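Local coordinates for bacterial transferase hexapeptide (Three repeats) family protein (Acinetobacter baumannii, PDB 4M9C) that probably acetylates the amino group of a UDP-linked amino sugar on the pathway to UDP-N,N'-diacetylbacillosamine, at residues Y53-F56 against I57-P60; I70-S73 against V74-E77. One frame throughout, in Å; residues are numbered along the deposited sequence.

Contact 1. Residues Y53-F56 against I57-P60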
loop_
_atom_site.group_PDB
_atom_site.type_symbol
_atom_site.label_atom_id
_atom_site.label_comp_id
_atom_site.label_asym_id
_atom_site.label_seq_id
_atom_site.Cartn_x
_atom_site.Cartn_y
_atom_site.Cartn_z
ATOM N N TYR A 53 27.907 -21.780 -1.136
ATOM C CA TYR A 53 27.009 -22.781 -0.584
ATOM C C TYR A 53 27.800 -23.860 0.158
ATOM O O TYR A 53 27.452 -24.229 1.278
ATOM C CB TYR A 53 26.125 -23.395 -1.665
ATOM C CG TYR A 53 25.189 -24.445 -1.131
ATOM C CD1 TYR A 53 25.380 -25.787 -1.423
ATOM C CD2 TYR A 53 24.124 -24.097 -0.320
ATOM C CE1 TYR A 53 24.525 -26.752 -0.928
ATOM C CE2 TYR A 53 23.268 -25.055 0.184
ATOM C CZ TYR A 53 23.470 -26.377 -0.126
ATOM O OH TYR A 53 22.616 -27.326 0.371
ATOM N N LEU A 54 28.875 -24.346 -0.461
ATOM C CA LEU A 54 29.692 -25.388 0.152
ATOM C C LEU A 54 30.224 -24.969 1.506
ATOM O O LEU A 54 30.181 -25.750 2.449
ATOM C CB LEU A 54 30.848 -25.809 -0.766
ATOM C CG LEU A 54 30.408 -26.773 -1.871
ATOM C CD1 LEU A 54 31.458 -26.895 -2.980
ATOM C CD2 LEU A 54 30.067 -28.133 -1.270
ATOM N N ASP A 55 30.727 -23.741 1.608
ATOM C CA ASP A 55 31.249 -23.255 2.886
ATOM C C ASP A 55 30.143 -23.120 3.931
ATOM O O ASP A 55 30.338 -23.461 5.095
ATOM C CB ASP A 55 32.021 -21.944 2.714
ATOM C CG ASP A 55 33.362 -22.151 2.013
ATOM O OD1 ASP A 55 34.029 -23.178 2.290
ATOM O OD2 ASP A 55 33.741 -21.304 1.174
ATOM N N PHE A 56 28.977 -22.643 3.509
ATOM C CA PHE A 56 27.846 -22.566 4.421
ATOM C C PHE A 56 27.526 -23.954 4.964
ATOM O O PHE A 56 27.423 -24.147 6.167
ATOM C CB PHE A 56 26.612 -21.979 3.723
ATOM C CG PHE A 56 25.365 -22.018 4.570
ATOM C CD1 PHE A 56 24.447 -23.048 4.432
ATOM C CD2 PHE A 56 25.122 -21.031 5.507
ATOM C CE1 PHE A 56 23.296 -23.089 5.204
ATOM C CE2 PHE A 56 23.970 -21.056 6.282
ATOM C CZ PHE A 56 23.059 -22.089 6.132
ATOM N N ILE A 57 27.373 -24.920 4.064
ATOM C CA ILE A 57 27.053 -26.285 4.460
ATOM C C ILE A 57 28.144 -26.877 5.357
ATOM O O ILE A 57 27.861 -27.687 6.241
ATOM C CB ILE A 57 26.874 -27.191 3.229
ATOM C CG1 ILE A 57 25.597 -26.823 2.472
ATOM C CG2 ILE A 57 26.835 -28.649 3.646
ATOM C CD1 ILE A 57 24.333 -27.011 3.279
ATOM N N SER A 58 29.392 -26.473 5.130
ATOM C CA SER A 58 30.511 -27.060 5.860
ATOM C C SER A 58 30.644 -26.513 7.284
ATOM O O SER A 58 31.357 -27.091 8.106
ATOM C CB SER A 58 31.826 -26.883 5.086
ATOM O OG SER A 58 32.340 -25.568 5.228
ATOM N N LYS A 59 29.952 -25.412 7.584
ATOM C CA LYS A 59 30.056 -24.819 8.915
ATOM C C LYS A 59 29.768 -25.844 10.005
ATOM O O LYS A 59 28.941 -26.742 9.821
ATOM C CB LYS A 59 29.107 -23.627 9.078
ATOM C CG LYS A 59 29.477 -22.403 8.267
ATOM C CD LYS A 59 30.724 -21.737 8.809
ATOM C CE LYS A 59 31.164 -20.586 7.912
ATOM N NZ LYS A 59 32.486 -20.025 8.320
ATOM N N PRO A 60 30.456 -25.715 11.147
ATOM C CA PRO A 60 30.110 -26.537 12.304
ATOM C C PRO A 60 28.886 -25.903 12.933
ATOM O O PRO A 60 28.940 -24.756 13.382
ATOM C CB PRO A 60 31.316 -26.364 13.216
ATOM C CG PRO A 60 31.779 -24.963 12.931
ATOM C CD PRO A 60 31.525 -24.746 11.453
#

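Contact 2. Residues I70-S73 against V74-E77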
loop_
_atom_site.group_PDB
_atom_site.type_symbol
_atom_site.label_atom_id
_atom_site.label_comp_id
_atom_site.label_asym_id
_atom_site.label_seq_id
_atom_site.Cartn_x
_atom_site.Cartn_y
_atom_site.Cartn_z
ATOM N N ILE A 70 15.891 -15.124 -3.388
ATOM C CA ILE A 70 15.823 -15.043 -4.851
ATOM C C ILE A 70 14.408 -15.113 -5.417
ATOM O O ILE A 70 13.677 -16.083 -5.181
ATOM C CB ILE A 70 16.730 -16.117 -5.469
ATOM C CG1 ILE A 70 18.190 -15.792 -5.113
ATOM C CG2 ILE A 70 16.510 -16.219 -6.989
ATOM C CD1 ILE A 70 19.162 -16.950 -5.291
ATOM N N ALA A 71 14.019 -14.069 -6.150
ATOM C CA ALA A 71 12.668 -13.969 -6.700
ATOM C C ALA A 71 12.472 -14.884 -7.910
ATOM O O ALA A 71 11.380 -15.411 -8.129
ATOM C CB ALA A 71 12.344 -12.512 -7.074
ATOM N N ASN A 72 13.533 -15.048 -8.699
ATOM C CA ASN A 72 13.519 -15.954 -9.857
ATOM C C ASN A 72 13.074 -17.345 -9.433
ATOM O O ASN A 72 13.818 -18.058 -8.762
ATOM C CB ASN A 72 14.925 -16.038 -10.460
ATOM C CG ASN A 72 14.977 -16.871 -11.750
ATOM O OD1 ASN A 72 14.301 -17.892 -11.889
ATOM N ND2 ASN A 72 15.794 -16.432 -12.688
ATOM N N SER A 73 11.875 -17.748 -9.836
ATOM C CA SER A 73 11.287 -18.965 -9.277
ATOM C C SER A 73 11.903 -20.258 -9.811
ATOM O O SER A 73 11.882 -21.285 -9.135
ATOM C CB SER A 73 9.765 -18.980 -9.444
ATOM O OG SER A 73 9.378 -19.346 -10.753
ATOM N N VAL A 74 12.435 -20.206 -11.026
ATOM C CA VAL A 74 13.097 -21.368 -11.605
ATOM C C VAL A 74 14.360 -21.652 -10.807
ATOM O O VAL A 74 14.647 -22.790 -10.460
ATOM C CB VAL A 74 13.449 -21.135 -13.096
ATOM C CG1 VAL A 74 14.538 -22.103 -13.552
ATOM C CG2 VAL A 74 12.211 -21.264 -13.955
ATOM N N VAL A 75 15.112 -20.601 -10.512
ATOM C CA VAL A 75 16.313 -20.735 -9.701
ATOM C C VAL A 75 15.930 -21.190 -8.286
ATOM O O VAL A 75 16.588 -22.055 -7.691
ATOM C CB VAL A 75 17.075 -19.390 -9.637
ATOM C CG1 VAL A 75 18.154 -19.421 -8.544
ATOM C CG2 VAL A 75 17.667 -19.042 -10.999
ATOM N N ARG A 76 14.854 -20.608 -7.760
ATOM C CA ARG A 76 14.406 -20.898 -6.400
ATOM C C ARG A 76 14.102 -22.382 -6.237
ATOM O O ARG A 76 14.477 -22.981 -5.236
ATOM C CB ARG A 76 13.183 -20.027 -6.008
ATOM C CG ARG A 76 12.681 -20.269 -4.568
ATOM C CD ARG A 76 11.965 -19.032 -3.979
ATOM N NE ARG A 76 10.579 -18.851 -4.441
ATOM C CZ ARG A 76 10.199 -17.997 -5.388
ATOM N NH1 ARG A 76 8.915 -17.883 -5.718
ATOM N NH2 ARG A 76 11.097 -17.251 -6.012
ATOM N N GLU A 77 13.430 -22.977 -7.222
ATOM C CA GLU A 77 13.123 -24.408 -7.165
ATOM C C GLU A 77 14.367 -25.296 -7.195
ATOM O O GLU A 77 14.441 -26.298 -6.478
ATOM C CB GLU A 77 12.188 -24.827 -8.302
ATOM C CG GLU A 77 11.815 -26.309 -8.255
ATOM C CD GLU A 77 10.782 -26.690 -9.307
ATOM O OE1 GLU A 77 9.987 -27.621 -9.063
ATOM O OE2 GLU A 77 10.766 -26.054 -10.382
#

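Contact 1. Residues Y53-F56 against I57-P60
I57 lies against the ring of Y53, one helical turn earlier, and this is where the turn packs tightly. CG1 of I57 sits over one face of the ring, 3.6 Å from its centroid and displaced toward the rim that carries the hydroxyl, a CH-pi contact 22° off the ring normal. CD1 of I57 follows the same face outward and ends 3.4 Å from Y53 OH. The ring reaches this place because its CG is anti to the backbone N (chi1 180°). A nearly straight helical bond, I57 N to Y53 O at 2.9 Å, joins their backbones. Y53 OH is hydrogen-bonded to D86 OD2, and L82 and L83 of helix 73-85 also touch the tyrosine. Helix 53-58 packs on the Rossmann-like sheet of the PglD N-terminal domain through F56, which touches I4 of strand 3-8 and K64 and V66 of strand 63-68; F56 CD1 lies 4.1 Å from CD1 of I57. The other side of the turn, with L54, D55 and S58, is exposed to solvent, and its bonds come mostly from backbone groups and S58 OG. That hydroxyl folds back to D55 O at 2.9 Å, tilted from the carbonyl plane. S58 N bonds mainly to L54 O, with D55 O as a weak second acceptor; K59 N also reaches D55 O weakly. The main bond of K59 N goes to F56 O at 3.2 Å, from above the carbonyl plane. K59 CG lies 3.4 Å from F56 O; beyond it the chain bends at chi2, and NZ stays 7.0 Å from D55 OD1.

Contact 2. Residues I70-S73 against V74-E77
R76 doubles back from the first turn of helix 73-85 to the carbonyls of I70 and A71 in the loop that leads into it. Its CB rests 3.4 Å from N72 O, the carbonyl that also takes the backbone N-H of R76. CG stands anti to the backbone N (chi1 -179°), and CD then passes 3.6 Å from I70 O. The bend at chi3 (79°) turns the guanidinium so that its edge meets those two carbonyls, with S73 CA over one face. NE turns to the carbonyl of F127, outside the turn. NH1 lies 4.0 Å from S73 CB and bonds to T147, while NH2 spans two consecutive carbonyls: I70 O at 3.0 Å, met on a lone pair though tilted from the guanidinium plane, and, more weakly, A71 O at 2.8 Å. All three nitrogens therefore have acceptors, in keeping with the burial of this charge. On the exposed side N72 OD1 accepts an almost straight N-H from V75 at 3.1 Å, coming from above the amide's carbonyl plane, and a weak one from V74. CG2 of V75 touches the amide carbon, and its CG1 meets I70 CG2. This is an asparagine N-cap on a helix following a strand of the Rossmann-like domain, its arginine reaching across to the left-handed beta-helix.

Overall arrangement
Both contacts are local and lie in the same N-terminal Rossmann-like domain, but they sit at different places, their centres about 21 Å apart and their nearest atoms about 10 Å apart. Contact 1 belongs to the short helix 53-58, far from the centre of the chain; contact 2 is the start of helix 73-85, much closer to that centre, where the domain meets the beta-helix. Helix 73-85 relates them, since its later residues pack on the tyrosine of contact 1. The chemistry differs accordingly: contact 1, partly buried, sets a buried tyrosine against a half-covered isoleucine, with F56 reaching the sheet, whereas contact 2, mostly at the surface, relies on polar capping and one buried arginine.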